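Member of DUF4221 family (Bacteroides vulgatus, PDB 3S9J) is of unknown function but folds as a six-bladed beta-propeller that carries bound sodium ions in the crystal. Local coordinates at residues N117-P121 and E176-I180. Residues are numbered along the deposited sequence; the frame is centred on the assembly and turned at random. Where two conformers were deposited one is given.
Sequences NFQTP and EVKWI. With FMT (formic acid), chain L.
Thr120 OG1, whose own methyl CG2 packs against Trp179 CH2, is gripped twice: it donates to O2 of a formic acid molecule 2.6 Å away and accepts the backbone N-H of Arg124. The contact illustrates how blades of a beta-propeller are joined, for the loop that leaves strand 112-117, the last of one four-stranded blade, runs past strand 177-183, the last of the next. The formic acid, probably a guest from the crystallisation liquor, also bonds Arg124 NE and Glu122 N, and its carbon lies in the indole plane at the edge of Trp179. Pro121 reaches that indole through its ring carbons: CD sits 3.5 Å above one face, displaced toward the rim, and CG approaches NE1 to 3.7 Å. Were Trp179 cut back to an alanine, the indole would be gone, and Pro121 CD and Thr120 CG2 would probably lose the surface they rest on. Two residues earlier in the strand, Val177 points toward the loop and uses both of its methyls. With CG1 anti to the backbone N (chi1 172°), CG2 is turned over the centre of the Phe118 ring, 3.9 Å from the centroid and 11° off the normal, a CH-pi contact, while CG1 meets ring atom CE1; this holds for one of the two conformers modelled for Phe118. Gln170, which also touches the Phe118 side chain, hydrogen-bonds through NE2 to Asn117 O and so ties the two blades. Beside the valine methyls passes the backbone carbonyl of the loop, Gln119 O lying 3.8 Å from Val177 CG2.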
loop_
_atom_site.group_PDB
_atom_site.type_symbol
_atom_site.label_atom_id
_atom_site.label_comp_id
_atom_site.label_asym_id
_atom_site.label_seq_id
_atom_site.Cartn_x
_atom_site.Cartn_y
_atom_site.Cartn_z
ATOM N N ASN A 117 3.852 -22.054 -5.606
ATOM C CA ASN A 117 5.221 -21.662 -5.292
ATOM C C ASN A 117 5.585 -20.434 -6.093
ATOM O O ASN A 117 5.357 -20.380 -7.302
ATOM C CB ASN A 117 6.173 -22.822 -5.601
ATOM C CG ASN A 117 7.629 -22.491 -5.326
ATOM O OD1 ASN A 117 8.002 -22.243 -4.180
ATOM N ND2 ASN A 117 8.463 -22.475 -6.382
ATOM N N PHE A 118 6.135 -19.413 -5.437
ATOM C CA PHE A 118 6.506 -18.177 -6.143
ATOM C C PHE A 118 7.964 -17.881 -5.809
ATOM O O PHE A 118 8.315 -17.485 -4.694
ATOM C CB PHE A 118 5.587 -16.985 -5.781
ATOM C CG PHE A 118 5.641 -15.786 -6.750
ATOM C CD1 PHE A 118 6.844 -15.200 -7.144
ATOM C CD2 PHE A 118 4.466 -15.167 -7.162
ATOM C CE1 PHE A 118 6.864 -14.078 -7.965
ATOM C CE2 PHE A 118 4.473 -14.048 -7.985
ATOM C CZ PHE A 118 5.682 -13.496 -8.395
ATOM N N GLN A 119 8.814 -18.106 -6.798
ATOM C CA GLN A 119 10.243 -17.810 -6.697
ATOM C C GLN A 119 10.600 -17.172 -8.012
ATOM O O GLN A 119 9.774 -17.136 -8.949
ATOM C CB GLN A 119 11.038 -19.105 -6.515
ATOM C CG GLN A 119 10.807 -19.773 -5.167
ATOM C CD GLN A 119 11.462 -21.157 -5.095
ATOM O OE1 GLN A 119 11.255 -22.022 -5.962
ATOM N NE2 GLN A 119 12.255 -21.369 -4.053
ATOM N N THR A 120 11.826 -16.690 -8.118
ATOM C CA THR A 120 12.276 -16.129 -9.367
ATOM C C THR A 120 12.322 -17.280 -10.379
ATOM O O THR A 120 12.354 -18.467 -10.004
ATOM C CB THR A 120 13.654 -15.481 -9.267
ATOM O OG1 THR A 120 14.655 -16.485 -9.046
ATOM C CG2 THR A 120 13.684 -14.407 -8.112
ATOM N N PRO A 121 12.327 -16.940 -11.664
ATOM C CA PRO A 121 12.498 -18.018 -12.677
ATOM C C PRO A 121 13.666 -18.961 -12.378
ATOM O O PRO A 121 13.515 -20.188 -12.483
ATOM C CB PRO A 121 12.711 -17.228 -13.965
ATOM C CG PRO A 121 11.798 -16.034 -13.807
ATOM C CD PRO A 121 11.931 -15.656 -12.288
ATOM N N GLU A 176 3.285 -20.232 -13.687
ATOM C CA GLU A 176 4.478 -19.673 -14.321
ATOM C C GLU A 176 4.674 -18.233 -13.873
ATOM O O GLU A 176 3.751 -17.441 -13.926
ATOM C CB GLU A 176 4.389 -19.753 -15.854
ATOM C CG GLU A 176 5.596 -19.165 -16.544
ATOM C CD GLU A 176 5.619 -19.420 -18.040
ATOM O OE1 GLU A 176 4.847 -20.266 -18.530
ATOM O OE2 GLU A 176 6.449 -18.778 -18.749
ATOM N N VAL A 177 5.890 -17.913 -13.468
ATOM C CA VAL A 177 6.274 -16.535 -13.108
ATOM C C VAL A 177 6.980 -15.901 -14.313
ATOM O O VAL A 177 7.804 -16.538 -14.974
ATOM C CB VAL A 177 7.167 -16.508 -11.855
ATOM C CG1 VAL A 177 7.725 -15.072 -11.608
ATOM C CG2 VAL A 177 6.370 -16.997 -10.608
ATOM N N LYS A 178 6.602 -14.664 -14.633
ATOM C CA LYS A 178 7.222 -13.887 -15.689
ATOM C C LYS A 178 7.735 -12.575 -15.112
ATOM O O LYS A 178 7.078 -11.962 -14.273
ATOM C CB LYS A 178 6.221 -13.521 -16.783
ATOM C CG LYS A 178 5.520 -14.682 -17.424
ATOM C CD LYS A 178 4.658 -14.209 -18.579
ATOM C CE LYS A 178 3.417 -15.102 -18.759
ATOM N NZ LYS A 178 2.236 -14.568 -18.039
ATOM N N TRP A 179 8.903 -12.147 -15.565
ATOM C CA TRP A 179 9.385 -10.807 -15.231
ATOM C C TRP A 179 8.679 -9.840 -16.175
ATOM O O TRP A 179 8.566 -10.110 -17.373
ATOM C CB TRP A 179 10.879 -10.654 -15.516
ATOM C CG TRP A 179 11.839 -11.379 -14.645
ATOM C CD1 TRP A 179 12.753 -12.317 -15.047
ATOM C CD2 TRP A 179 12.045 -11.186 -13.248
ATOM N NE1 TRP A 179 13.505 -12.731 -13.978
ATOM C CE2 TRP A 179 13.103 -12.047 -12.862
ATOM C CE3 TRP A 179 11.460 -10.349 -12.284
ATOM C CZ2 TRP A 179 13.569 -12.117 -11.548
ATOM C CZ3 TRP A 179 11.916 -10.426 -10.986
ATOM C CH2 TRP A 179 12.970 -11.303 -10.627
ATOM N N ILE A 180 8.233 -8.715 -15.659
ATOM C CA ILE A 180 7.526 -7.718 -16.443
ATOM C C ILE A 180 8.551 -6.646 -16.832
ATOM O O ILE A 180 9.324 -6.228 -15.973
ATOM C CB ILE A 180 6.382 -7.108 -15.634
ATOM C CG1 ILE A 180 5.468 -8.242 -15.102
ATOM C CG2 ILE A 180 5.589 -6.130 -16.497
ATOM C CD1 ILE A 180 4.947 -9.205 -16.183
HETATM C C FMT L . 16.417 -14.900 -11.314
HETATM O O1 FMT L . 15.593 -15.400 -12.117
HETATM O O2 FMT L . 16.714 -15.367 -10.192
#